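Rubber oxygenase (Streptomyces sp., PDB 5O1L) cleaves the double bonds of poly(cis-1,4-isoprene) in natural and synthetic rubber by adding dioxygen, using a non-covalently bound b-type heme. Local coordinates at residues 65-69 and 70-74; 186-189 and 190-194; 199-202 and 203-207; 216-220 and 221-225. All blocks are in the same frame, centred on the assembly; numbering follows the deposited sequence. Where two conformers were deposited one is given.

Contact 1. Residues 65-69 and 70-74; sequences AVIDR and GEVPA
The backbone turns back on the end of helix 59-68 through two bonds, Glu71 N to Val66 O at 3.1 Å and Gly70 N to Ile67 O at 3.0 Å, with Gly70 at a positive phi of 71°. The two carbonyls are used differently: Glu71 N lies close to the line of the Val66 C=O, whereas Gly70 N stands well above the plane of the Ile67 carbonyl. Water 1 bridges Ile67 O and Val72 N. On the outer side, Arg69 grips Glu71 side-on. Its NE meets Glu71 OE2 at 2.9 Å, from above the carboxylate plane, and its NH1 meets Glu71 OE1 at 2.7 Å on the syn side. Both oxygens stay near the guanidinium plane, although the two flat groups are turned 48° apart. The bend at chi3 of Arg69 (-49°) brings NE and NH1 round to the carboxylate, and NH2 has a further salt bridge to Asp96. Replacing Glu71 by alanine removes the carboxylate, so that Arg69 NE and NH1 would probably lose this partner and the guanidinium, held then through NH2 by Asp96, could turn more easily. Across the turn, Val72 CG2 lies alongside Ile67 CG1 at 3.7 Å, the two side chains pointing the same way. The positive phi of Gly70 and the two bonds back into the last turn make this a Schellman motif, where helix 59-68 gives way to helix 72-79.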
loop_
_atom_site.group_PDB
_atom_site.type_symbol
_atom_site.label_atom_id
_atom_site.label_comp_id
_atom_site.label_asym_id
_atom_site.label_seq_id
_atom_site.Cartn_x
_atom_site.Cartn_y
_atom_site.Cartn_z
ATOM N N ALA A 65 4.044 14.278 -21.645
ATOM C CA ALA A 65 3.696 14.515 -23.076
ATOM C C ALA A 65 2.241 14.201 -23.337
ATOM O O ALA A 65 1.520 15.022 -23.954
ATOM C CB ALA A 65 4.573 13.728 -23.988
ATOM N N VAL A 66 1.744 13.085 -22.802
ATOM C CA VAL A 66 0.343 12.728 -22.923
ATOM C C VAL A 66 -0.574 13.811 -22.347
ATOM O O VAL A 66 -1.541 14.247 -23.010
ATOM C CB VAL A 66 0.080 11.330 -22.313
ATOM C CG1 VAL A 66 -1.411 11.034 -22.213
ATOM C CG2 VAL A 66 0.838 10.279 -23.141
ATOM N N ILE A 67 -0.263 14.340 -21.187
ATOM C CA ILE A 67 -1.059 15.345 -20.567
ATOM C C ILE A 67 -1.007 16.662 -21.423
ATOM O O ILE A 67 -2.046 17.215 -21.754
ATOM C CB ILE A 67 -0.614 15.619 -19.135
ATOM C CG1 ILE A 67 -0.996 14.410 -18.272
ATOM C CG2 ILE A 67 -1.280 16.847 -18.583
ATOM C CD1 ILE A 67 -0.235 14.336 -16.946
ATOM N N ASP A 68 0.205 17.066 -21.762
ATOM C CA ASP A 68 0.418 18.322 -22.521
ATOM C C ASP A 68 -0.188 18.268 -23.932
ATOM O O ASP A 68 -0.498 19.312 -24.482
ATOM C CB ASP A 68 1.916 18.660 -22.564
ATOM C CG ASP A 68 2.455 19.113 -21.207
ATOM O OD1 ASP A 68 1.644 19.435 -20.307
ATOM O OD2 ASP A 68 3.696 19.139 -21.012
ATOM N N ARG A 69 -0.312 17.088 -24.540
ATOM C CA ARG A 69 -0.966 16.943 -25.854
ATOM C C ARG A 69 -2.455 16.819 -25.772
ATOM O O ARG A 69 -3.097 16.737 -26.834
ATOM C CB ARG A 69 -0.397 15.768 -26.647
ATOM C CG ARG A 69 1.056 15.948 -27.066
ATOM C CD ARG A 69 1.583 14.910 -28.062
ATOM N NE ARG A 69 1.253 13.540 -27.616
ATOM C CZ ARG A 69 2.089 12.601 -27.136
ATOM N NH1 ARG A 69 1.578 11.443 -26.716
ATOM N NH2 ARG A 69 3.419 12.729 -27.069
ATOM N N GLY A 70 -3.064 16.891 -24.587
ATOM C CA GLY A 70 -4.490 16.805 -24.415
ATOM C C GLY A 70 -5.076 15.427 -24.650
ATOM O O GLY A 70 -6.261 15.269 -24.920
ATOM N N GLU A 71 -4.256 14.390 -24.460
ATOM C CA GLU A 71 -4.648 13.029 -24.780
ATOM C C GLU A 71 -5.228 12.260 -23.587
ATOM O O GLU A 71 -5.682 11.120 -23.803
ATOM C CB GLU A 71 -3.493 12.285 -25.362
ATOM C CG GLU A 71 -3.144 12.824 -26.724
ATOM C CD GLU A 71 -1.833 12.369 -27.239
ATOM O OE1 GLU A 71 -1.136 11.590 -26.561
ATOM O OE2 GLU A 71 -1.464 12.814 -28.351
ATOM N N VAL A 72 -5.363 12.871 -22.414
ATOM C CA VAL A 72 -5.838 12.116 -21.261
ATOM C C VAL A 72 -7.260 11.567 -21.442
ATOM O O VAL A 72 -7.499 10.382 -21.166
ATOM C CB VAL A 72 -5.624 12.857 -19.921
ATOM C CG1 VAL A 72 -6.293 12.136 -18.751
ATOM C CG2 VAL A 72 -4.115 12.974 -19.677
ATOM N N PRO A 73 -8.227 12.373 -21.913
ATOM C CA PRO A 73 -9.601 11.786 -21.963
ATOM C C PRO A 73 -9.697 10.539 -22.890
ATOM O O PRO A 73 -10.291 9.530 -22.495
ATOM C CB PRO A 73 -10.450 12.987 -22.479
ATOM C CG PRO A 73 -9.698 14.180 -22.002
ATOM C CD PRO A 73 -8.229 13.841 -22.128
ATOM N N ALA A 74 -9.053 10.595 -24.029
ATOM C CA ALA A 74 -9.019 9.469 -24.962
ATOM C C ALA A 74 -8.260 8.289 -24.406
ATOM O O ALA A 74 -8.745 7.182 -24.441
ATOM C CB ALA A 74 -8.435 9.876 -26.296
HETATM O O HOH W 1 -4.614 15.749 -21.481
#

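Contact 2. Residues 186-189 and 190-194; sequences SMIV and TAVKT. With HEM (protoporphyrin IX containing Fe), chain C.
This contact is the first turns of helix 187-204, whose Thr194 belongs to the heme pocket. The opening backbone bonds run from residue i+4 to residue i: Thr190 N to Ser186 O at 2.9 Å, then Ala191 N to Met187 O, Val192 N to Ile188 O and Lys193 N to Val189 O. Ser186 holds the N-cap position, yet its hydroxyl makes no capping bond; instead water 2 links Ser186 OG with Thr190 OG1, 2.7 Å from each. Met187 starts away from residues 190-194, but its bent chain brings the end back to them. Its CG is anti to the backbone N (chi1 -171°) and the chain bends at chi2 and chi3, which carries CE to 3.8 Å from Thr190 CG2 and 4.0 Å from Ala191 CB. Lys193, in contrast, is extended and runs alongside Val189, its CE 3.6 Å from Val189 CG1. Its buried ammonium nitrogen is satisfied by the carbonyl oxygens of Leu79 and Trp82. Thr194 OG1 donates to Thr190 O at 2.7 Å, on the face of that carbonyl opposite to the one met by Thr194 N. With the hydroxyl engaged there, OG1 also packs 3.3 Å from the heme methyl CMA, while CG2 lies 3.4 Å from the porphyrin carbon C4A. Around this end of the helix, Ile188 and Ala191 pack on Met267 of helix 251-267, and Val192 meets Met101 and Ala104 of helix 95-104.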
loop_
_atom_site.group_PDB
_atom_site.type_symbol
_atom_site.label_atom_id
_atom_site.label_comp_id
_atom_site.label_asym_id
_atom_site.label_seq_id
_atom_site.Cartn_x
_atom_site.Cartn_y
_atom_site.Cartn_z
ATOM N N SER A 186 -5.274 -9.286 -12.511
ATOM C CA SER A 186 -5.200 -7.936 -12.944
ATOM C C SER A 186 -4.087 -7.084 -12.284
ATOM O O SER A 186 -4.004 -5.891 -12.544
ATOM C CB SER A 186 -6.557 -7.232 -12.772
ATOM O OG SER A 186 -6.920 -7.170 -11.440
ATOM N N MET A 187 -3.185 -7.689 -11.506
ATOM C CA MET A 187 -2.219 -6.837 -10.860
ATOM C C MET A 187 -1.222 -6.236 -11.778
ATOM O O MET A 187 -0.690 -5.136 -11.481
ATOM C CB MET A 187 -1.524 -7.544 -9.646
ATOM C CG MET A 187 -0.655 -6.674 -8.768
ATOM S SD MET A 187 -1.640 -5.369 -7.979
ATOM C CE MET A 187 -0.555 -3.984 -8.173
ATOM N N ILE A 188 -0.889 -6.859 -12.904
ATOM C CA ILE A 188 0.000 -6.162 -13.834
ATOM C C ILE A 188 -0.665 -4.913 -14.416
ATOM O O ILE A 188 -0.065 -3.861 -14.474
ATOM C CB ILE A 188 0.397 -7.092 -14.955
ATOM C CG1 ILE A 188 1.190 -8.290 -14.386
ATOM C CG2 ILE A 188 1.208 -6.297 -16.007
ATOM C CD1 ILE A 188 1.486 -9.385 -15.376
ATOM N N VAL A 189 -1.924 -5.071 -14.785
ATOM C CA VAL A 189 -2.742 -3.945 -15.240
ATOM C C VAL A 189 -2.768 -2.836 -14.195
ATOM O O VAL A 189 -2.451 -1.689 -14.520
ATOM C CB VAL A 189 -4.123 -4.405 -15.618
ATOM C CG1 VAL A 189 -4.974 -3.243 -16.029
ATOM C CG2 VAL A 189 -4.023 -5.481 -16.694
ATOM N N THR A 190 -3.074 -3.190 -12.939
ATOM C CA THR A 190 -3.163 -2.206 -11.874
ATOM C C THR A 190 -1.824 -1.559 -11.658
ATOM O O THR A 190 -1.729 -0.369 -11.477
ATOM C CB THR A 190 -3.616 -2.910 -10.588
ATOM O OG1 THR A 190 -4.962 -3.315 -10.847
ATOM C CG2 THR A 190 -3.539 -1.971 -9.373
ATOM N N ALA A 191 -0.743 -2.363 -11.644
ATOM C CA ALA A 191 0.577 -1.781 -11.445
ATOM C C ALA A 191 0.987 -0.809 -12.526
ATOM O O ALA A 191 1.548 0.277 -12.247
ATOM C CB ALA A 191 1.634 -2.862 -11.332
ATOM N N VAL A 192 0.763 -1.151 -13.778
ATOM C CA VAL A 192 1.129 -0.312 -14.880
ATOM C C VAL A 192 0.265 1.003 -14.859
ATOM O O VAL A 192 0.806 2.100 -14.999
ATOM C CB VAL A 192 1.013 -1.015 -16.214
ATOM C CG1 VAL A 192 1.152 -0.024 -17.361
ATOM C CG2 VAL A 192 2.012 -2.128 -16.338
ATOM N N LYS A 193 -1.030 0.854 -14.620
ATOM C CA LYS A 193 -1.858 2.048 -14.512
ATOM C C LYS A 193 -1.429 2.914 -13.349
ATOM O O LYS A 193 -1.434 4.133 -13.472
ATOM C CB LYS A 193 -3.320 1.619 -14.383
ATOM C CG LYS A 193 -3.898 1.038 -15.694
ATOM C CD LYS A 193 -5.370 0.729 -15.572
ATOM C CE LYS A 193 -5.893 0.150 -16.865
ATOM N NZ LYS A 193 -7.343 -0.124 -16.791
ATOM N N THR A 194 -1.071 2.318 -12.180
ATOM C CA THR A 194 -0.596 3.084 -11.046
ATOM C C THR A 194 0.659 3.821 -11.367
ATOM O O THR A 194 0.837 4.986 -10.993
ATOM C CB THR A 194 -0.442 2.165 -9.820
ATOM O OG1 THR A 194 -1.700 1.518 -9.502
ATOM C CG2 THR A 194 0.155 2.959 -8.630
HETATM C CHA HEM C . -2.515 7.007 -6.912
HETATM C CHB HEM C . -0.862 2.904 -5.183
HETATM C CHC HEM C . 2.875 5.214 -3.279
HETATM C CHD HEM C . 0.647 9.346 -4.144
HETATM C C1A HEM C . -2.306 5.704 -6.624
HETATM C C2A HEM C . -3.190 4.672 -7.114
HETATM C C3A HEM C . -2.747 3.521 -6.591
HETATM C C4A HEM C . -1.602 3.785 -5.847
HETATM C CMA HEM C . -3.409 2.182 -6.813
HETATM C CAA HEM C . -4.428 4.825 -8.031
HETATM C CBA HEM C . -5.657 5.210 -7.186
HETATM C CGA HEM C . -6.895 4.930 -7.958
HETATM O O1A HEM C . -7.150 5.800 -8.800
HETATM O O2A HEM C . -7.566 3.849 -7.732
HETATM C C1B HEM C . 0.339 3.176 -4.536
HETATM C C2B HEM C . 1.130 2.156 -3.938
HETATM C C3B HEM C . 2.195 2.743 -3.414
HETATM C C4B HEM C . 2.064 4.173 -3.653
HETATM C CMB HEM C . 0.844 0.669 -3.911
HETATM C CAB HEM C . 3.397 2.289 -2.762
HETATM C CBB HEM C . 3.762 0.936 -2.476
HETATM C C1C HEM C . 2.605 6.572 -3.346
HETATM C C2C HEM C . 3.399 7.557 -2.634
HETATM C C3C HEM C . 2.754 8.716 -2.921
HETATM C C4C HEM C . 1.576 8.379 -3.702
HETATM C CMC HEM C . 4.685 7.319 -1.898
HETATM C CAC HEM C . 3.102 10.067 -2.457
HETATM C CBC HEM C . 4.239 10.529 -1.800
HETATM C C1D HEM C . -0.412 9.054 -4.964
HETATM C C2D HEM C . -1.298 10.077 -5.554
HETATM C C3D HEM C . -2.181 9.449 -6.323
HETATM C C4D HEM C . -1.833 8.029 -6.256
HETATM C CMD HEM C . -1.192 11.515 -5.209
HETATM C CAD HEM C . -3.344 10.083 -7.124
HETATM C CBD HEM C . -4.533 10.200 -6.177
HETATM C CGD HEM C . -5.678 10.897 -6.919
HETATM O O1D HEM C . -6.732 10.240 -7.075
HETATM O O2D HEM C . -5.605 12.072 -7.370
HETATM N NA HEM C . -1.319 5.145 -5.877
HETATM N NB HEM C . 0.942 4.349 -4.303
HETATM N NC HEM C . 1.486 7.055 -3.966
HETATM N ND HEM C . -0.726 7.841 -5.482
HETATM FE FE HEM C . 0.112 6.115 -4.930
HETATM O O HOH W 2 -5.837 -5.567 -9.596
#

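Contact 3. Residues 199-202 and 203-207; sequences AAVR and HLLPQ
Val201 and Leu205 form the tight side of this contact, lying side by side and pointing the same way, with Val201 CG1 only 3.5 Å from Leu205 CD1, closer than usual for two carbons. Placing Val201 CG1 anti to the backbone N (chi1 173°) brings this methyl beside the carbonyl carbon and over the following turn. The backbone bond beside this pair is regular: Leu205 N reaches Val201 O at 2.8 Å with an almost straight N-H...O angle of 174°. Leu205 then packs against Ala151 and Tyr154 of helix 146-154, while Val201 touches the heme. The remaining turn is held less regularly. Leu204 N bonds Ala200 O at 3.0 Å in the carbonyl plane, but His203 N makes weak bonds to both Ala199 O and Ala200 O. Pro206 has no N-H to offer Arg202 O, and its CD sits 3.1 Å from that oxygen instead. Arg202 extends away from the turn to a salt bridge with Asp60. Toward solvent the contact is looser: exposed Gln207 sends no side-chain atom to residues 199-202, and its NE2 bonds His203 O at 2.9 Å from above the carbonyl plane. The same NE2 stands over one face of the His203 imidazole, near its rim. The change from bonds four residues back to Gln207 N bonding Leu204 O, three back, marks a helix C-terminus running into a 3-10 turn, at the end of the helix that carries the probable axial heme ligand His198.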
loop_
_atom_site.group_PDB
_atom_site.type_symbol
_atom_site.label_atom_id
_atom_site.label_comp_id
_atom_site.label_asym_id
_atom_site.label_seq_id
_atom_site.Cartn_x
_atom_site.Cartn_y
_atom_site.Cartn_z
ATOM N N ALA A 199 3.172 9.005 -12.374
ATOM C CA ALA A 199 3.898 9.831 -13.297
ATOM C C ALA A 199 3.106 11.112 -13.658
ATOM O O ALA A 199 3.686 12.209 -13.735
ATOM C CB ALA A 199 4.270 9.015 -14.505
ATOM N N ALA A 200 1.819 10.980 -13.828
ATOM C CA ALA A 200 0.963 12.139 -14.055
ATOM C C ALA A 200 1.008 13.083 -12.878
ATOM O O ALA A 200 1.145 14.291 -13.080
ATOM C CB ALA A 200 -0.460 11.698 -14.285
ATOM N N VAL A 201 0.904 12.557 -11.660
ATOM C CA VAL A 201 0.994 13.359 -10.450
ATOM C C VAL A 201 2.269 14.149 -10.355
ATOM O O VAL A 201 2.269 15.280 -9.863
ATOM C CB VAL A 201 0.743 12.488 -9.204
ATOM C CG1 VAL A 201 0.994 13.241 -7.901
ATOM C CG2 VAL A 201 -0.715 11.986 -9.260
ATOM N N ARG A 202 3.366 13.561 -10.795
ATOM C CA ARG A 202 4.670 14.232 -10.739
ATOM C C ARG A 202 4.676 15.451 -11.660
ATOM O O ARG A 202 5.381 16.418 -11.404
ATOM C CB ARG A 202 5.787 13.279 -11.088
ATOM C CG ARG A 202 5.985 12.181 -10.070
ATOM C CD ARG A 202 7.307 11.474 -10.297
ATOM N NE ARG A 202 7.350 10.261 -9.482
ATOM C CZ ARG A 202 6.975 9.085 -9.942
ATOM N NH1 ARG A 202 6.615 8.828 -11.204
ATOM N NH2 ARG A 202 6.894 8.067 -9.036
ATOM N N HIS A 203 3.924 15.379 -12.753
ATOM C CA HIS A 203 3.787 16.535 -13.640
ATOM C C HIS A 203 2.800 17.566 -13.069
ATOM O O HIS A 203 3.007 18.790 -13.207
ATOM C CB HIS A 203 3.365 16.029 -14.994
ATOM C CG HIS A 203 3.351 17.078 -16.071
ATOM N ND1 HIS A 203 2.211 17.417 -16.759
ATOM C CD2 HIS A 203 4.346 17.854 -16.563
ATOM C CE1 HIS A 203 2.498 18.373 -17.628
ATOM N NE2 HIS A 203 3.776 18.679 -17.510
ATOM N N LEU A 204 1.755 17.128 -12.389
ATOM C CA LEU A 204 0.660 17.981 -11.932
ATOM C C LEU A 204 0.903 18.672 -10.619
ATOM O O LEU A 204 0.670 19.886 -10.505
ATOM C CB LEU A 204 -0.657 17.195 -11.849
ATOM C CG LEU A 204 -1.065 16.744 -13.245
ATOM C CD1 LEU A 204 -2.193 15.741 -13.165
ATOM C CD2 LEU A 204 -1.491 17.931 -14.109
ATOM N N LEU A 205 1.329 17.944 -9.577
ATOM C CA LEU A 205 1.381 18.516 -8.243
ATOM C C LEU A 205 2.325 19.736 -8.149
ATOM O O LEU A 205 1.999 20.629 -7.368
ATOM C CB LEU A 205 1.730 17.483 -7.159
ATOM C CG LEU A 205 0.577 16.786 -6.505
ATOM C CD1 LEU A 205 1.064 15.730 -5.476
ATOM C CD2 LEU A 205 -0.457 17.684 -5.819
ATOM N N PRO A 206 3.488 19.721 -8.855
ATOM C CA PRO A 206 4.327 20.926 -8.737
ATOM C C PRO A 206 3.668 22.182 -9.278
ATOM O O PRO A 206 4.132 23.272 -8.968
ATOM C CB PRO A 206 5.576 20.550 -9.510
ATOM C CG PRO A 206 5.663 19.075 -9.332
ATOM C CD PRO A 206 4.237 18.676 -9.585
ATOM N N GLN A 207 2.597 22.018 -10.030
ATOM C CA GLN A 207 1.786 23.168 -10.495
ATOM C C GLN A 207 0.751 23.614 -9.448
ATOM O O GLN A 207 0.025 24.595 -9.698
ATOM C CB GLN A 207 1.170 22.853 -11.883
ATOM C CG GLN A 207 2.196 22.428 -12.950
ATOM C CD GLN A 207 1.585 22.091 -14.310
ATOM O OE1 GLN A 207 0.871 22.898 -14.891
ATOM N NE2 GLN A 207 1.861 20.882 -14.829
#

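Contact 4. Residues 216-220 and 221-225; sequences GGQKI and PISQA. With HEM (protoporphyrin IX containing Fe), chain C.
Gln218 brings the amide end of its side chain against Pro221 CA, OE1 at 3.8 Å, and spans the loop through two waters. Water 3 donates to Gln218 OE1 at 2.7 Å and accepts from Ile222 N at 3.0 Å; water 4 accepts from both Gln218 NE2 and Ser223 OG. Two features explain this reach: CG is anti to the backbone N (chi1 -176°), and the chain stays extended beyond it. Direct approach is looser, since NE2 remains 4.0 Å from Ser223 OG, and its strongest polar partner is the carboxylate of Asp226. At the junction itself Ile220 crosses the proline ring at about a right angle, CG2 resting 3.6 Å from Pro221 CD. Ile222 turns the other way, toward the heme. Its backbone has a positive phi of 61°. All three carbons beyond CB lie against the porphyrin: CG1 is 3.7 Å from the vinyl carbon CAC, CG2 packs by C2C and C3C, and CD1 is 3.7 Å from the meso carbon CHD. A glycine here would probably open a gap beside that vinyl-bearing pyrrole and leave the neighbouring His198 and Val201 less closely packed. The backbone carbonyl of Ile222 is itself held by Arg202. Ser223 then occupies the N-cap position: its OG caps a backbone N just past residue 225, while the side chain of Asp226 takes its N-H, consistent with a capping box where this heme-pocket loop enters helix 224-244.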
loop_
_atom_site.group_PDB
_atom_site.type_symbol
_atom_site.label_atom_id
_atom_site.label_comp_id
_atom_site.label_asym_id
_atom_site.label_seq_id
_atom_site.Cartn_x
_atom_site.Cartn_y
_atom_site.Cartn_z
ATOM N N GLY A 216 8.392 21.108 1.736
ATOM C CA GLY A 216 9.690 21.081 2.428
ATOM C C GLY A 216 10.865 21.075 1.498
ATOM O O GLY A 216 11.870 20.399 1.771
ATOM N N GLY A 217 10.748 21.703 0.343
ATOM C CA GLY A 217 11.813 21.660 -0.653
ATOM C C GLY A 217 11.932 20.524 -1.650
ATOM O O GLY A 217 12.782 20.535 -2.541
ATOM N N GLN A 218 11.030 19.540 -1.542
ATOM C CA GLN A 218 11.024 18.476 -2.536
ATOM C C GLN A 218 10.406 19.084 -3.769
ATOM O O GLN A 218 9.328 19.673 -3.682
ATOM C CB GLN A 218 10.164 17.326 -2.041
ATOM C CG GLN A 218 10.203 16.141 -2.980
ATOM C CD GLN A 218 9.313 15.000 -2.499
ATOM O OE1 GLN A 218 8.163 15.211 -2.172
ATOM N NE2 GLN A 218 9.829 13.768 -2.566
ATOM N N LYS A 219 11.083 18.980 -4.893
ATOM C CA LYS A 219 10.638 19.630 -6.121
ATOM C C LYS A 219 9.607 18.829 -6.889
ATOM O O LYS A 219 8.722 19.422 -7.564
ATOM C CB LYS A 219 11.825 19.951 -7.023
ATOM C CG LYS A 219 12.750 21.047 -6.445
ATOM C CD LYS A 219 12.126 22.438 -6.620
ATOM C CE LYS A 219 12.981 23.586 -6.126
ATOM N NZ LYS A 219 13.097 23.549 -4.625
ATOM N N ILE A 220 9.654 17.491 -6.778
ATOM C CA ILE A 220 8.782 16.612 -7.550
ATOM C C ILE A 220 8.316 15.544 -6.550
ATOM O O ILE A 220 9.162 15.024 -5.797
ATOM C CB ILE A 220 9.587 15.905 -8.649
ATOM C CG1 ILE A 220 10.344 16.955 -9.519
ATOM C CG2 ILE A 220 8.734 14.901 -9.440
ATOM C CD1 ILE A 220 11.172 16.346 -10.607
ATOM N N PRO A 221 7.032 15.247 -6.504
ATOM C CA PRO A 221 6.562 14.308 -5.491
ATOM C C PRO A 221 6.835 12.841 -5.928
ATOM O O PRO A 221 7.171 12.542 -7.061
ATOM C CB PRO A 221 5.057 14.524 -5.506
ATOM C CG PRO A 221 4.800 14.844 -6.933
ATOM C CD PRO A 221 5.935 15.733 -7.362
ATOM N N ILE A 222 6.612 11.964 -4.969
ATOM C CA ILE A 222 6.605 10.525 -5.193
ATOM C C ILE A 222 7.962 10.051 -5.710
ATOM O O ILE A 222 8.092 9.426 -6.774
ATOM C CB ILE A 222 5.444 10.003 -6.092
ATOM C CG1 ILE A 222 4.135 10.765 -5.926
ATOM C CG2 ILE A 222 5.231 8.509 -5.799
ATOM C CD1 ILE A 222 3.054 10.295 -6.834
ATOM N N SER A 223 8.995 10.334 -4.951
ATOM C CA SER A 223 10.317 9.778 -5.289
ATOM C C SER A 223 10.341 8.267 -5.019
ATOM O O SER A 223 9.438 7.734 -4.363
ATOM C CB SER A 223 11.421 10.445 -4.453
ATOM O OG SER A 223 11.290 10.071 -3.105
ATOM N N GLN A 224 11.341 7.591 -5.551
ATOM C CA GLN A 224 11.586 6.161 -5.281
ATOM C C GLN A 224 11.619 5.935 -3.774
ATOM O O GLN A 224 11.097 4.925 -3.269
ATOM C CB GLN A 224 12.925 5.720 -5.875
ATOM C CG GLN A 224 12.977 5.737 -7.405
ATOM C CD GLN A 224 12.429 4.504 -8.023
ATOM O OE1 GLN A 224 11.730 4.561 -9.065
ATOM N NE2 GLN A 224 12.650 3.391 -7.390
ATOM N N ALA A 225 12.327 6.813 -3.059
ATOM C CA ALA A 225 12.417 6.697 -1.597
ATOM C C ALA A 225 11.032 6.778 -0.969
ATOM O O ALA A 225 10.692 5.996 -0.062
ATOM C CB ALA A 225 13.357 7.778 -1.022
HETATM C CHA HEM C . -2.515 7.007 -6.912
HETATM C CHB HEM C . -0.862 2.904 -5.183
HETATM C CHC HEM C . 2.875 5.214 -3.279
HETATM C CHD HEM C . 0.647 9.346 -4.144
HETATM C C1A HEM C . -2.306 5.704 -6.624
HETATM C C2A HEM C . -3.190 4.672 -7.114
HETATM C C3A HEM C . -2.747 3.521 -6.591
HETATM C C4A HEM C . -1.602 3.785 -5.847
HETATM C CMA HEM C . -3.409 2.182 -6.813
HETATM C CAA HEM C . -4.428 4.825 -8.031
HETATM C CBA HEM C . -5.657 5.210 -7.186
HETATM C CGA HEM C . -6.895 4.930 -7.958
HETATM O O1A HEM C . -7.150 5.800 -8.800
HETATM O O2A HEM C . -7.566 3.849 -7.732
HETATM C C1B HEM C . 0.339 3.176 -4.536
HETATM C C2B HEM C . 1.130 2.156 -3.938
HETATM C C3B HEM C . 2.195 2.743 -3.414
HETATM C C4B HEM C . 2.064 4.173 -3.653
HETATM C CMB HEM C . 0.844 0.669 -3.911
HETATM C CAB HEM C . 3.397 2.289 -2.762
HETATM C CBB HEM C . 3.762 0.936 -2.476
HETATM C C1C HEM C . 2.605 6.572 -3.346
HETATM C C2C HEM C . 3.399 7.557 -2.634
HETATM C C3C HEM C . 2.754 8.716 -2.921
HETATM C C4C HEM C . 1.576 8.379 -3.702
HETATM C CMC HEM C . 4.685 7.319 -1.898
HETATM C CAC HEM C . 3.102 10.067 -2.457
HETATM C CBC HEM C . 4.239 10.529 -1.800
HETATM C C1D HEM C . -0.412 9.054 -4.964
HETATM C C2D HEM C . -1.298 10.077 -5.554
HETATM C C3D HEM C . -2.181 9.449 -6.323
HETATM C C4D HEM C . -1.833 8.029 -6.256
HETATM C CMD HEM C . -1.192 11.515 -5.209
HETATM C CAD HEM C . -3.344 10.083 -7.124
HETATM C CBD HEM C . -4.533 10.200 -6.177
HETATM C CGD HEM C . -5.678 10.897 -6.919
HETATM O O1D HEM C . -6.732 10.240 -7.075
HETATM O O2D HEM C . -5.605 12.072 -7.370
HETATM N NA HEM C . -1.319 5.145 -5.877
HETATM N NB HEM C . 0.942 4.349 -4.303
HETATM N NC HEM C . 1.486 7.055 -3.966
HETATM N ND HEM C . -0.726 7.841 -5.482
HETATM FE FE HEM C . 0.112 6.115 -4.930
HETATM O O HOH W 3 6.208 13.365 -2.402
HETATM O O HOH W 4 12.371 12.345 -2.332
#

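All four contacts are local, each made within one continuous stretch, and they follow in series along the chain without nesting or crossing. Contact 1 closes the turn between helices 59-68 and 72-79. Contacts 2 and 3 lie at the beginning and end of helix 187-204, their centres about 19 Å apart, and contact 4 closes the loop leading into helix 224-244. Contact 3 touches contacts 1 and 4: Ile67 packs on its Ala200 and His203, while its Pro206 meets Lys219 and its Arg202 packs on Ile220 and Pro221. Contacts 2, 3 and 4 all meet the heme, which thereby joins helix 187-204 to the loop leading into helix 224-244.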